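Local atomic coordinates of DltD domain-containing protein (PDB entry 7D78), a protein that probably acts as a fungal polyketide thioesterase of the alpha/beta hydrolase fold, releasing polyketide chains by cyclisation to medium-ring lactones. Residues S26-D36 with I40-P52. Sequence-based numbering, arbitrary orientation.
Sequences SFQVVECKTID and IRGRFYAVDGKGP
With CG of Phe-27 set between its own backbone N and carbonyl carbon (chi1 68°), the ring swings over Arg-43, whose CG stands anti to its carbonyl carbon and whose chain then runs extended to NE. The guanidinium of Arg-43 therefore lies flat on one face of the Phe-27 ring, the planes only 9° apart and NE 3.5 Å from CZ of Phe-27, while CD of Arg-43 makes a CH-pi contact above the ring centre. The guanidinium is fixed in rotation as well, since NH1 of Arg-43 donates a hydrogen bond of 3.0 Å to OH of Tyr-45, which lies at the edge of the guanidinium, near its plane. The Tyr-45 ring in turn takes CB of Phe-27 over its centre, 3.5 Å from the centroid, and packs against helix 68-77. A leucine in place of Arg-43 would probably leave the Phe-27 face without its flat cationic partner and the Tyr-45 hydroxyl without this donor. On the sheet face that carries Arg-43, farther along the strands, NE of Arg-41 meets OE2 of Glu-31 at 2.9 Å in a salt bridge, coming from above the carboxylate plane; a water joins OE1 of Glu-31 to NH2 of Arg-41, and Asp-94 engages NH1. Beneath these groups, paired backbone bonds join Gln-28 to Phe-44, Val-30 to Gly-42 and Cys-32 to Ile-40. On the other face of the sheet Val-30 CG2 rests on Phe-44 CB at 3.5 Å, and helix 103-118 packs against Val-30 and Cys-32. The whole illustrates the antiparallel beta hairpin of strands 28-33 and 39-45, which forms one margin of the central sheet within this chain, as is usual at the N-terminus of the alpha/beta hydrolase fold.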
loop_
_atom_site.group_PDB
_atom_site.type_symbol
_atom_site.label_atom_id
_atom_site.label_comp_id
_atom_site.label_asym_id
_atom_site.label_seq_id
_atom_site.Cartn_x
_atom_site.Cartn_y
_atom_site.Cartn_z
ATOM N N SER A 26 -18.112 32.243 -3.439
ATOM C CA SER A 26 -16.797 32.433 -4.046
ATOM C C SER A 26 -15.753 31.559 -3.366
ATOM O O SER A 26 -15.963 31.066 -2.253
ATOM C CB SER A 26 -16.362 33.898 -3.975
ATOM O OG SER A 26 -15.995 34.249 -2.653
ATOM N N PHE A 27 -14.620 31.384 -4.038
ATOM C CA PHE A 27 -13.570 30.499 -3.567
ATOM C C PHE A 27 -12.220 31.153 -3.815
ATOM O O PHE A 27 -12.070 32.006 -4.696
ATOM C CB PHE A 27 -13.643 29.118 -4.254
ATOM C CG PHE A 27 -13.309 29.139 -5.728
ATOM C CD1 PHE A 27 -11.988 29.023 -6.164
ATOM C CD2 PHE A 27 -14.316 29.246 -6.680
ATOM C CE1 PHE A 27 -11.676 29.036 -7.521
ATOM C CE2 PHE A 27 -14.008 29.258 -8.045
ATOM C CZ PHE A 27 -12.684 29.157 -8.457
ATOM N N GLN A 28 -11.241 30.742 -3.018
ATOM C CA GLN A 28 -9.848 31.122 -3.179
ATOM C C GLN A 28 -9.025 29.870 -3.436
ATOM O O GLN A 28 -9.407 28.773 -3.025
ATOM C CB GLN A 28 -9.316 31.842 -1.934
ATOM C CG GLN A 28 -10.039 33.141 -1.643
ATOM C CD GLN A 28 -10.153 34.019 -2.880
ATOM O OE1 GLN A 28 -9.144 34.407 -3.478
ATOM N NE2 GLN A 28 -11.386 34.327 -3.277
ATOM N N VAL A 29 -7.910 30.032 -4.145
ATOM C CA VAL A 29 -6.992 28.920 -4.339
ATOM C C VAL A 29 -6.229 28.693 -3.043
ATOM O O VAL A 29 -5.695 29.635 -2.450
ATOM C CB VAL A 29 -6.035 29.205 -5.506
ATOM C CG1 VAL A 29 -4.930 28.167 -5.533
ATOM C CG2 VAL A 29 -6.789 29.199 -6.827
ATOM N N VAL A 30 -6.198 27.452 -2.574
ATOM C CA VAL A 30 -5.480 27.114 -1.354
ATOM C C VAL A 30 -4.607 25.899 -1.647
ATOM O O VAL A 30 -5.084 24.908 -2.215
ATOM C CB VAL A 30 -6.443 26.861 -0.172
ATOM C CG1 VAL A 30 -5.766 26.035 0.930
ATOM C CG2 VAL A 30 -6.918 28.209 0.410
ATOM N N GLU A 31 -3.332 25.993 -1.279
ATOM C CA GLU A 31 -2.340 24.953 -1.514
ATOM C C GLU A 31 -1.933 24.325 -0.191
ATOM O O GLU A 31 -1.768 25.032 0.809
ATOM C CB GLU A 31 -1.103 25.541 -2.208
ATOM C CG GLU A 31 -1.463 26.360 -3.432
ATOM C CD GLU A 31 -0.260 26.756 -4.259
ATOM O OE1 GLU A 31 0.830 26.916 -3.678
ATOM O OE2 GLU A 31 -0.420 26.910 -5.491
ATOM N N CYS A 32 -1.772 23.001 -0.186
ATOM C CA CYS A 32 -1.342 22.263 0.999
ATOM C C CYS A 32 -0.072 21.497 0.656
ATOM O O CYS A 32 -0.014 20.827 -0.381
ATOM C CB CYS A 32 -2.418 21.276 1.483
ATOM S SG CYS A 32 -4.098 21.921 1.675
ATOM N N LYS A 33 0.937 21.594 1.521
ATOM C CA LYS A 33 2.198 20.895 1.323
ATOM C C LYS A 33 2.142 19.518 1.971
ATOM O O LYS A 33 1.537 19.343 3.032
ATOM C CB LYS A 33 3.368 21.682 1.922
ATOM C CG LYS A 33 3.771 22.932 1.151
ATOM C CD LYS A 33 5.237 23.274 1.379
ATOM C CE LYS A 33 6.121 22.055 1.148
ATOM N NZ LYS A 33 7.584 22.375 1.178
ATOM N N THR A 34 2.791 18.549 1.339
ATOM C CA THR A 34 2.887 17.196 1.865
ATOM C C THR A 34 4.254 17.005 2.504
ATOM O O THR A 34 5.168 17.808 2.305
ATOM C CB THR A 34 2.688 16.168 0.751
ATOM O OG1 THR A 34 3.750 16.325 -0.199
ATOM C CG2 THR A 34 1.342 16.376 0.065
ATOM N N ILE A 35 4.406 15.913 3.262
ATOM C CA ILE A 35 5.690 15.719 3.938
ATOM C C ILE A 35 6.838 15.490 2.952
ATOM O O ILE A 35 7.995 15.776 3.286
ATOM C CB ILE A 35 5.628 14.580 4.975
ATOM C CG1 ILE A 35 5.323 13.235 4.305
ATOM C CG2 ILE A 35 4.596 14.906 6.064
ATOM C CD1 ILE A 35 5.439 12.075 5.261
ATOM N N ASP A 36 6.569 15.018 1.731
ATOM C CA ASP A 36 7.647 14.897 0.750
ATOM C C ASP A 36 7.810 16.147 -0.122
ATOM O O ASP A 36 8.623 16.141 -1.055
ATOM C CB ASP A 36 7.458 13.630 -0.116
ATOM C CG ASP A 36 6.314 13.739 -1.127
ATOM O OD1 ASP A 36 5.520 14.698 -1.086
ATOM O OD2 ASP A 36 6.203 12.835 -1.981
ATOM N N ILE A 40 -0.339 20.171 -3.106
ATOM C CA ILE A 40 -1.712 19.866 -3.509
ATOM C C ILE A 40 -2.450 21.189 -3.677
ATOM O O ILE A 40 -2.356 22.065 -2.810
ATOM C CB ILE A 40 -2.413 18.989 -2.453
ATOM C CG1 ILE A 40 -1.685 17.646 -2.276
ATOM C CG2 ILE A 40 -3.906 18.833 -2.765
ATOM C CD1 ILE A 40 -1.703 16.779 -3.509
ATOM N N ARG A 41 -3.197 21.337 -4.771
ATOM C CA ARG A 41 -3.913 22.575 -5.063
ATOM C C ARG A 41 -5.416 22.337 -5.124
ATOM O O ARG A 41 -5.876 21.315 -5.644
ATOM C CB ARG A 41 -3.421 23.200 -6.398
ATOM C CG ARG A 41 -1.916 23.485 -6.364
ATOM C CD ARG A 41 -1.404 24.339 -7.523
ATOM N NE ARG A 41 -0.004 24.684 -7.264
ATOM C CZ ARG A 41 1.013 23.865 -7.510
ATOM N NH1 ARG A 41 0.778 22.671 -8.054
ATOM N NH2 ARG A 41 2.257 24.231 -7.224
ATOM N N GLY A 42 -6.183 23.302 -4.616
ATOM C CA GLY A 42 -7.627 23.172 -4.629
ATOM C C GLY A 42 -8.344 24.492 -4.426
ATOM O O GLY A 42 -7.725 25.547 -4.264
ATOM N N ARG A 43 -9.680 24.416 -4.460
ATOM C CA ARG A 43 -10.559 25.559 -4.222
ATOM C C ARG A 43 -11.041 25.518 -2.780
ATOM O O ARG A 43 -11.560 24.493 -2.334
ATOM C CB ARG A 43 -11.783 25.537 -5.133
ATOM C CG ARG A 43 -11.515 25.487 -6.619
ATOM C CD ARG A 43 -12.851 25.456 -7.329
ATOM N NE ARG A 43 -12.732 25.716 -8.760
ATOM C CZ ARG A 43 -13.767 25.953 -9.555
ATOM N NH1 ARG A 43 -14.999 25.975 -9.057
ATOM N NH2 ARG A 43 -13.567 26.175 -10.846
ATOM N N PHE A 44 -10.878 26.626 -2.065
ATOM C CA PHE A 44 -11.349 26.750 -0.691
ATOM C C PHE A 44 -12.510 27.733 -0.665
ATOM O O PHE A 44 -12.342 28.906 -1.017
ATOM C CB PHE A 44 -10.231 27.212 0.238
ATOM C CG PHE A 44 -10.628 27.258 1.682
ATOM C CD1 PHE A 44 -10.883 26.085 2.378
ATOM C CD2 PHE A 44 -10.760 28.471 2.342
ATOM C CE1 PHE A 44 -11.246 26.111 3.711
ATOM C CE2 PHE A 44 -11.123 28.514 3.680
ATOM C CZ PHE A 44 -11.370 27.329 4.370
ATOM N N TYR A 45 -13.679 27.242 -0.284
ATOM C CA TYR A 45 -14.898 28.039 -0.165
ATOM C C TYR A 45 -15.057 28.400 1.312
ATOM O O TYR A 45 -15.519 27.581 2.108
ATOM C CB TYR A 45 -16.095 27.250 -0.687
ATOM C CG TYR A 45 -16.090 26.951 -2.181
ATOM C CD1 TYR A 45 -15.264 25.961 -2.716
ATOM C CD2 TYR A 45 -16.938 27.637 -3.051
ATOM C CE1 TYR A 45 -15.274 25.666 -4.085
ATOM C CE2 TYR A 45 -16.956 27.355 -4.421
ATOM C CZ TYR A 45 -16.122 26.368 -4.929
ATOM O OH TYR A 45 -16.134 26.084 -6.279
ATOM N N ALA A 46 -14.656 29.619 1.679
ATOM C CA ALA A 46 -14.599 30.043 3.074
ATOM C C ALA A 46 -15.965 30.521 3.560
ATOM O O ALA A 46 -16.813 30.950 2.779
ATOM C CB ALA A 46 -13.582 31.170 3.254
ATOM N N VAL A 47 -16.170 30.447 4.871
ATOM C CA VAL A 47 -17.331 31.060 5.499
ATOM C C VAL A 47 -16.840 32.181 6.399
ATOM O O VAL A 47 -15.670 32.233 6.793
ATOM C CB VAL A 47 -18.188 30.055 6.296
ATOM C CG1 VAL A 47 -18.654 28.925 5.385
ATOM C CG2 VAL A 47 -17.411 29.522 7.497
ATOM N N ASP A 48 -17.746 33.109 6.702
ATOM C CA ASP A 48 -17.409 34.203 7.599
ATOM C C ASP A 48 -17.243 33.675 9.016
ATOM O O ASP A 48 -17.888 32.705 9.418
ATOM C CB ASP A 48 -18.492 35.285 7.570
ATOM C CG ASP A 48 -18.686 35.883 6.187
ATOM O OD1 ASP A 48 -17.677 36.249 5.542
ATOM O OD2 ASP A 48 -19.853 35.989 5.746
ATOM N N GLY A 49 -16.360 34.319 9.774
ATOM C CA GLY A 49 -16.153 33.896 11.147
ATOM C C GLY A 49 -15.321 32.630 11.198
ATOM O O GLY A 49 -14.330 32.478 10.476
ATOM N N LYS A 50 -15.720 31.708 12.058
ATOM C CA LYS A 50 -15.025 30.436 12.215
ATOM C C LYS A 50 -16.072 29.339 12.231
ATOM O O LYS A 50 -17.060 29.449 12.960
ATOM C CB LYS A 50 -14.193 30.394 13.506
ATOM C CG LYS A 50 -13.267 29.189 13.606
ATOM C CD LYS A 50 -12.530 29.147 14.924
ATOM C CE LYS A 50 -11.072 28.930 14.705
ATOM N NZ LYS A 50 -10.202 29.354 15.850
ATOM N N GLY A 51 -15.863 28.292 11.432
ATOM C CA GLY A 51 -16.839 27.232 11.315
ATOM C C GLY A 51 -16.236 25.909 10.880
ATOM O O GLY A 51 -15.031 25.802 10.620
ATOM N N PRO A 52 -17.075 24.875 10.787
ATOM C CA PRO A 52 -16.589 23.551 10.383
ATOM C C PRO A 52 -16.051 23.566 8.960
ATOM O O PRO A 52 -16.269 24.496 8.179
ATOM C CB PRO A 52 -17.829 22.660 10.491
ATOM C CG PRO A 52 -18.994 23.622 10.331
ATOM C CD PRO A 52 -18.542 24.907 10.958
HETATM O O HOH W 1 -14.369 31.812 -0.111
HETATM O O HOH W 2 2.508 26.773 -6.116
#